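Local structure of surface layer protein (2RA1) at residues I168-V173 with K205-F210; P231-V236 with K314-S319; I333-N338 with V406-E411. The protein self-associates to build the crystalline surface layer of the bacterial cell, and probably anchors it to cell-wall polymers through this N-terminal part. All blocks are in the same frame, centred on the assembly; numbering follows the deposited sequence.

Contact 1 of 3, residues I168-V173 with K205-F210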
# COMPACT_ATOMS: atom_id res chain seq x y z
N ILE A 168 -7.72 -6.53 -6.35
CA ILE A 168 -7.90 -5.09 -6.10
C ILE A 168 -6.58 -4.34 -5.96
O ILE A 168 -6.44 -3.21 -6.44
CB ILE A 168 -8.82 -4.80 -4.86
CG1 ILE A 168 -9.02 -3.30 -4.67
CG2 ILE A 168 -8.26 -5.41 -3.59
CD1 ILE A 168 -10.15 -2.94 -3.75
N TYR A 169 -5.60 -4.97 -5.31
CA TYR A 169 -4.29 -4.36 -5.16
C TYR A 169 -3.65 -4.15 -6.52
O TYR A 169 -3.13 -3.06 -6.80
CB TYR A 169 -3.40 -5.21 -4.26
CG TYR A 169 -3.90 -5.27 -2.83
CD1 TYR A 169 -4.54 -6.39 -2.35
CD2 TYR A 169 -3.73 -4.19 -1.96
CE1 TYR A 169 -5.00 -6.46 -1.04
CE2 TYR A 169 -4.20 -4.25 -0.65
CZ TYR A 169 -4.84 -5.38 -0.20
OH TYR A 169 -5.30 -5.46 1.09
N ASP A 170 -3.72 -5.17 -7.37
CA ASP A 170 -3.11 -5.09 -8.71
C ASP A 170 -3.67 -3.88 -9.46
O ASP A 170 -2.93 -3.09 -10.05
CB ASP A 170 -3.39 -6.36 -9.54
CG ASP A 170 -2.82 -7.63 -8.91
OD1 ASP A 170 -2.51 -7.63 -7.71
OD2 ASP A 170 -2.70 -8.65 -9.62
N ILE A 171 -4.99 -3.73 -9.45
CA ILE A 171 -5.60 -2.67 -10.25
C ILE A 171 -5.35 -1.31 -9.62
O ILE A 171 -5.11 -0.32 -10.33
CB ILE A 171 -7.11 -2.94 -10.54
CG1 ILE A 171 -7.26 -3.85 -11.75
CG2 ILE A 171 -7.86 -1.65 -10.83
CD1 ILE A 171 -7.11 -5.33 -11.45
N THR A 172 -5.35 -1.25 -8.30
CA THR A 172 -5.07 0.02 -7.65
C THR A 172 -3.65 0.49 -7.98
O THR A 172 -3.47 1.64 -8.36
CB THR A 172 -5.28 -0.02 -6.11
OG1 THR A 172 -6.53 -0.64 -5.80
CG2 THR A 172 -5.25 1.40 -5.52
N VAL A 173 -2.65 -0.38 -7.87
CA VAL A 173 -1.30 0.16 -8.11
C VAL A 173 -1.10 0.54 -9.58
O VAL A 173 -0.41 1.51 -9.86
CB VAL A 173 -0.07 -0.64 -7.48
CG1 VAL A 173 -0.50 -1.60 -6.39
CG2 VAL A 173 0.79 -1.34 -8.54
N LYS A 205 1.46 -6.14 -2.13
CA LYS A 205 0.31 -7.04 -2.05
C LYS A 205 -0.25 -7.48 -3.41
O LYS A 205 -1.19 -8.25 -3.47
CB LYS A 205 -0.78 -6.44 -1.16
CG LYS A 205 -0.39 -6.45 0.31
CD LYS A 205 -1.12 -5.36 1.08
CE LYS A 205 -0.23 -4.75 2.16
NZ LYS A 205 -0.40 -3.27 2.21
N VAL A 206 0.33 -6.99 -4.50
CA VAL A 206 -0.13 -7.45 -5.81
C VAL A 206 0.04 -8.97 -5.88
O VAL A 206 0.84 -9.54 -5.15
CB VAL A 206 0.61 -6.76 -6.99
CG1 VAL A 206 0.40 -5.25 -6.96
CG2 VAL A 206 2.08 -7.09 -6.96
N THR A 207 -0.75 -9.61 -6.73
CA THR A 207 -0.67 -11.05 -6.94
C THR A 207 0.45 -11.37 -7.91
O THR A 207 1.16 -10.48 -8.37
CB THR A 207 -1.95 -11.61 -7.59
OG1 THR A 207 -1.96 -11.29 -8.99
CG2 THR A 207 -3.19 -11.04 -6.94
N ASP A 208 0.60 -12.65 -8.23
CA ASP A 208 1.62 -13.08 -9.17
C ASP A 208 1.33 -12.72 -10.61
O ASP A 208 2.25 -12.57 -11.41
CB ASP A 208 1.82 -14.58 -9.03
CG ASP A 208 2.70 -14.94 -7.85
OD1 ASP A 208 3.51 -14.08 -7.46
OD2 ASP A 208 2.58 -16.06 -7.32
N ALA A 209 0.07 -12.57 -10.95
CA ALA A 209 -0.35 -12.39 -12.34
C ALA A 209 0.42 -11.32 -13.11
O ALA A 209 0.76 -11.52 -14.28
CB ALA A 209 -1.85 -12.12 -12.39
N PHE A 210 0.69 -10.18 -12.48
CA PHE A 210 1.31 -9.06 -13.17
C PHE A 210 2.43 -8.43 -12.33
O PHE A 210 2.76 -7.27 -12.52
CB PHE A 210 0.28 -7.96 -13.48
CG PHE A 210 -1.06 -8.47 -13.93
CD1 PHE A 210 -2.12 -8.56 -13.04
CD2 PHE A 210 -1.27 -8.84 -15.26
CE1 PHE A 210 -3.36 -9.03 -13.45
CE2 PHE A 210 -2.51 -9.31 -15.68
CZ PHE A 210 -3.56 -9.41 -14.77
O HOH W 1 0.21 -8.95 -10.07

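Contact 2 of 3, residues P231-V236 with K314-S319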
# COMPACT_ATOMS: atom_id res chain seq x y z
N PRO A 231 17.19 19.36 -5.96
CA PRO A 231 18.27 19.02 -5.01
C PRO A 231 18.42 20.12 -3.97
O PRO A 231 18.58 21.29 -4.32
CB PRO A 231 19.51 18.96 -5.91
CG PRO A 231 19.12 19.73 -7.14
CD PRO A 231 17.69 19.39 -7.34
N LYS A 232 18.37 19.75 -2.70
CA LYS A 232 18.39 20.75 -1.65
C LYS A 232 19.41 20.42 -0.56
O LYS A 232 19.74 19.26 -0.33
CB LYS A 232 17.01 20.89 -1.02
CG LYS A 232 16.75 22.26 -0.43
CD LYS A 232 15.85 23.07 -1.33
CE LYS A 232 14.48 22.41 -1.47
NZ LYS A 232 14.47 21.26 -2.42
N VAL A 233 19.93 21.46 0.08
CA VAL A 233 20.73 21.29 1.29
C VAL A 233 19.74 21.26 2.43
O VAL A 233 18.98 22.20 2.62
CB VAL A 233 21.71 22.46 1.52
CG1 VAL A 233 22.29 22.41 2.93
CG2 VAL A 233 22.82 22.44 0.48
N GLU A 234 19.77 20.17 3.18
CA GLU A 234 18.80 19.99 4.25
C GLU A 234 19.28 20.51 5.60
O GLU A 234 18.50 21.05 6.37
CB GLU A 234 18.40 18.52 4.37
CG GLU A 234 17.08 18.30 5.08
CD GLU A 234 16.74 16.83 5.25
OE1 GLU A 234 15.62 16.43 4.89
OE2 GLU A 234 17.61 16.08 5.75
N SER A 235 20.57 20.35 5.89
CA SER A 235 21.02 20.73 7.22
C SER A 235 22.52 20.64 7.46
O SER A 235 23.26 19.98 6.72
CB SER A 235 20.30 19.89 8.29
OG SER A 235 20.70 18.53 8.23
N VAL A 236 22.96 21.30 8.51
CA VAL A 236 24.33 21.17 8.97
C VAL A 236 24.35 21.01 10.49
O VAL A 236 23.50 21.55 11.20
CB VAL A 236 25.21 22.34 8.48
CG1 VAL A 236 25.38 22.26 6.96
CG2 VAL A 236 24.64 23.71 8.91
N LYS A 314 20.96 18.66 -12.09
CA LYS A 314 20.33 19.83 -11.46
C LYS A 314 21.26 20.52 -10.47
O LYS A 314 22.15 19.90 -9.89
CB LYS A 314 19.00 19.46 -10.78
CG LYS A 314 18.00 18.73 -11.67
CD LYS A 314 16.62 18.63 -11.03
CE LYS A 314 15.85 19.94 -11.12
NZ LYS A 314 14.38 19.74 -10.93
N GLU A 315 21.05 21.81 -10.27
CA GLU A 315 21.88 22.58 -9.36
C GLU A 315 21.18 22.79 -8.03
O GLU A 315 20.01 23.17 -7.99
CB GLU A 315 22.20 23.94 -9.98
CG GLU A 315 22.96 23.85 -11.29
CD GLU A 315 22.92 25.14 -12.08
OE1 GLU A 315 22.45 26.15 -11.52
OE2 GLU A 315 23.34 25.13 -13.25
N PHE A 316 21.88 22.53 -6.93
CA PHE A 316 21.35 22.92 -5.64
C PHE A 316 21.26 24.43 -5.65
O PHE A 316 22.06 25.11 -6.28
CB PHE A 316 22.28 22.50 -4.51
CG PHE A 316 22.41 21.02 -4.35
CD1 PHE A 316 23.06 20.26 -5.31
CD2 PHE A 316 21.90 20.39 -3.22
CE1 PHE A 316 23.19 18.90 -5.16
CE2 PHE A 316 22.03 19.03 -3.06
CZ PHE A 316 22.67 18.28 -4.03
N GLU A 317 20.27 24.98 -4.96
CA GLU A 317 20.19 26.42 -4.84
C GLU A 317 21.22 26.89 -3.80
O GLU A 317 21.38 26.25 -2.75
CB GLU A 317 18.78 26.84 -4.44
CG GLU A 317 18.35 28.16 -5.05
CD GLU A 317 18.21 28.10 -6.56
OE1 GLU A 317 17.55 27.17 -7.07
OE2 GLU A 317 18.74 29.00 -7.25
N THR A 318 21.93 27.98 -4.08
CA THR A 318 22.78 28.52 -3.03
C THR A 318 21.93 28.54 -1.77
O THR A 318 20.76 28.92 -1.79
CB THR A 318 23.35 29.92 -3.36
OG1 THR A 318 24.21 29.82 -4.49
CG2 THR A 318 24.17 30.45 -2.18
N SER A 319 22.50 28.07 -0.68
CA SER A 319 21.73 27.88 0.52
C SER A 319 22.51 28.33 1.74
O SER A 319 23.74 28.32 1.76
CB SER A 319 21.35 26.41 0.64
OG SER A 319 20.65 26.16 1.84

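Contact 3 of 3, residues I333-N338 with V406-E411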
# COMPACT_ATOMS: atom_id res chain seq x y z
N ILE A 333 30.72 9.28 35.43
CA ILE A 333 31.02 8.14 34.60
C ILE A 333 30.96 6.87 35.43
O ILE A 333 31.49 6.82 36.53
CB ILE A 333 32.37 8.27 33.87
CG1 ILE A 333 32.50 7.15 32.84
CG2 ILE A 333 33.52 8.25 34.85
CD1 ILE A 333 33.83 7.09 32.17
N THR A 334 30.30 5.85 34.88
CA THR A 334 30.20 4.56 35.56
C THR A 334 30.24 3.39 34.57
O THR A 334 29.93 3.55 33.40
CB THR A 334 28.91 4.45 36.36
OG1 THR A 334 27.80 4.60 35.46
CG2 THR A 334 28.84 5.57 37.41
N PHE A 335 30.64 2.22 35.09
CA PHE A 335 30.62 0.98 34.35
C PHE A 335 29.19 0.45 34.35
O PHE A 335 28.47 0.57 35.35
CB PHE A 335 31.58 -0.02 34.99
CG PHE A 335 33.01 0.18 34.58
CD1 PHE A 335 33.92 0.76 35.44
CD2 PHE A 335 33.43 -0.20 33.31
CE1 PHE A 335 35.24 0.96 35.05
CE2 PHE A 335 34.74 0.00 32.91
CZ PHE A 335 35.64 0.60 33.78
N ASN A 336 28.76 -0.10 33.22
CA ASN A 336 27.35 -0.44 33.07
C ASN A 336 26.94 -1.62 33.95
O ASN A 336 25.80 -1.68 34.43
CB ASN A 336 27.02 -0.69 31.61
CG ASN A 336 27.27 0.52 30.77
OD1 ASN A 336 27.30 1.64 31.29
ND2 ASN A 336 27.47 0.33 29.48
N PHE A 337 27.87 -2.53 34.18
CA PHE A 337 27.54 -3.68 35.01
C PHE A 337 28.68 -4.02 35.96
O PHE A 337 29.79 -3.51 35.82
CB PHE A 337 27.21 -4.88 34.13
CG PHE A 337 26.41 -4.54 32.92
CD1 PHE A 337 27.02 -4.37 31.69
CD2 PHE A 337 25.03 -4.38 33.01
CE1 PHE A 337 26.27 -4.05 30.56
CE2 PHE A 337 24.27 -4.07 31.90
CZ PHE A 337 24.89 -3.90 30.67
N ASN A 338 28.40 -4.90 36.91
CA ASN A 338 29.42 -5.35 37.85
C ASN A 338 30.34 -6.39 37.22
O ASN A 338 31.18 -6.98 37.91
CB ASN A 338 28.79 -5.88 39.15
CG ASN A 338 27.87 -7.08 38.91
OD1 ASN A 338 27.50 -7.37 37.77
ND2 ASN A 338 27.49 -7.76 39.98
N VAL A 406 38.02 -0.09 39.76
CA VAL A 406 36.85 -0.93 40.00
C VAL A 406 37.23 -2.35 39.63
O VAL A 406 37.82 -2.59 38.58
CB VAL A 406 35.63 -0.48 39.16
CG1 VAL A 406 34.45 -1.38 39.44
CG2 VAL A 406 35.27 1.01 39.44
N ILE A 407 36.93 -3.28 40.51
CA ILE A 407 37.17 -4.68 40.20
C ILE A 407 35.89 -5.28 39.62
O ILE A 407 34.85 -5.24 40.25
CB ILE A 407 37.73 -5.47 41.43
CG1 ILE A 407 37.84 -6.95 41.12
CG2 ILE A 407 36.86 -5.28 42.65
CD1 ILE A 407 38.88 -7.67 41.98
N LEU A 408 35.97 -5.78 38.39
CA LEU A 408 34.79 -6.33 37.70
C LEU A 408 34.91 -7.83 37.60
O LEU A 408 36.00 -8.35 37.32
CB LEU A 408 34.63 -5.73 36.30
CG LEU A 408 34.48 -4.21 36.25
CD1 LEU A 408 34.39 -3.72 34.83
CD2 LEU A 408 33.25 -3.79 37.03
N ALA A 409 33.80 -8.53 37.84
CA ALA A 409 33.78 -9.99 37.67
C ALA A 409 33.92 -10.27 36.20
O ALA A 409 33.60 -9.42 35.37
CB ALA A 409 32.48 -10.60 38.20
N VAL A 410 34.41 -11.45 35.86
CA VAL A 410 34.31 -11.95 34.49
C VAL A 410 33.40 -13.16 34.41
O VAL A 410 33.69 -14.23 34.95
CB VAL A 410 35.67 -12.30 33.92
CG1 VAL A 410 35.52 -12.84 32.52
CG2 VAL A 410 36.53 -11.07 33.94
N GLU A 411 32.29 -12.98 33.72
CA GLU A 411 31.27 -13.99 33.62
C GLU A 411 30.41 -13.60 32.45
O GLU A 411 30.14 -12.41 32.23
CB GLU A 411 30.37 -13.98 34.85
CG GLU A 411 31.04 -14.30 36.16
CD GLU A 411 30.26 -13.73 37.34
OE1 GLU A 411 29.13 -13.23 37.12
OE2 GLU A 411 30.78 -13.77 38.48

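Contact 1 of 3, residues I168-V173 with K205-F210
Thr-207 starts an ST turn just ahead of helix 211-228, and Asp-170 of helix 168-185 binds that turn with both carboxylate oxygens. The site lies in the spectrin-like repeat. Asp-170 has CG beside its backbone N (chi1 -61°), which carries the carboxylate to the turn. Asp-170 OD1 accepts the backbone N-H of Thr-207 at 2.8 Å, on its syn side but 18° out of the carboxylate plane. Asp-170 OD2 uses its syn lone pair for Thr-207 OG1, also at 2.8 Å. Thr-207 OG1 also accepts from Ala-209 N at 3.1 Å, which closes the turn. A water donates hydrogen bonds to Asp-170 OD2 at 3.0 Å and to Thr-207 O, and accepts from the N-H of Phe-210, the N-cap residue. The Phe-210 ring turns its edge to the carboxylate, with CD1 3.5 Å from Asp-170 OD2 and the two planes nearly perpendicular. Just before them in the chain, Lys-205 lays CB over the centre of one Tyr-169 ring face, 3.8 Å from the centroid. Lys-205 NZ bonds to Gln-201 O. One helical turn on from Tyr-169, Val-173 CG1 meets Val-206 CG1 at 3.8 Å. Leu-214 of helix 211-228 packs on Asp-170, Val-173 and Val-206, while Phe-210 reaches Ala-122 of helix 119-135 and Val-114 of helix 89-115.

Contact 2 of 3, residues P231-V236 with K314-S319
Pro-231 packs over the ring of Phe-316 in an apolar contact without hydrogen bonds between the two segments. It lies at the end of the Ig-like domain where the chain arrives from helix 211-228. Pro-231 CB stands over the centre of one ring face, 3.6 Å from the centroid of Phe-316 and only 3° off the ring normal. This is a CH-pi contact. Phe-316 has CG beside its own backbone N (chi1 -65°), and this turns one ring face to the proline. The ring edge faces the next part of the backbone. Lys-232 O lies near the ring plane, 3.6 Å from Phe-316 CE2, and Val-233 N is also in plane. The main chains touch as well, since Phe-316 CA points its hydrogen at Pro-231 O across 3.5 Å. Next to CB along the proline ring, Pro-231 CG rests 3.7 Å from Lys-314 CB, and CG is equally close to Glu-315 O.

Residues 231-233 run nearly in the same direction as 314-319, 20° apart. The two segments lead into strands 233-240 and 319-324, the two outermost strands of the seven-stranded antiparallel sheet, so the contact brings its first and last strands together. Val-233 CB meets Ser-319 OG at 3.9 Å; this hydroxyl is hydrogen-bonded to Asn-321. Glu-234 and Ser-235 both face Thr-247, a classic beta bulge in the pairing with strand 243-248. Leu-308 packs against Phe-316 and is also bonded to its backbone.

Contact 3 of 3, residues I333-N338 with V406-E411
Leu-408 reaches across to Asn-338, Phe-337 and Phe-335 in turn. Leu-408 CB lies 4.0 Å from Asn-338 O. CG is placed beside the backbone N (chi1 -59°), and from there the two methyl groups part. Leu-408 CD2 goes to the backbone, 3.7 Å from Phe-337 O. Leu-408 CD1 goes to the aromatic ring and sits over one face of Phe-335, 4.2 Å from the centroid and displaced toward the rim. The nearest ring atom is CD2 of Phe-335, at 4.0 Å from Leu-408 CD1. The two side chains meet at a slant. Val-406 CG2 also touches this ring, approaching CD1 of Phe-335 to 4.2 Å at an oblique angle.

The backbone joins the segments through a single hydrogen bond. Ala-409 N donates to Asn-338 O at 3.0 Å, fairly straight at 156°, and the N-H meets a lone pair in the carbonyl plane. Ala-409 is backbone-bonded to Leu-340 as well, so it links to residues two apart, as expected of parallel strands. Here the chain changes sheets. Strand 332-335 pairs antiparallel with strand 352-355, and after a short loop strand 339-340 pairs parallel with strand 406-410. A first strand that switches sheets in this way, ending parallel to the last one, is familiar from immunoglobulin-like domains. In this loop Asn-336 OD1 is hydrogen-bonded to Thr-353 OG1. Val-392 of strand 389-397 packs on both Phe-335 and Leu-408, and Val-352 also packs on Phe-335.

In the fold
The three contacts follow one another along the chain; none nests in or crosses another. Contact 1 comes first and closes a helical loop: the rest of helix 168-185 and helix 189-202 lie between its segments, and helix 211-228 follows. That helix leads straight to contact 2. Contact 2 closes a loop of strands and brings the first and last strands of the Ig-like domain together. The chain then passes through 325-331 into a further beta region. There, near the C terminus, contact 3 joins strand 332-335 and the loop after it to strand 406-410, of another sheet. The contacts do not touch. The centres of the first and last lie about 56 Å apart, in keeping with an elongated molecule.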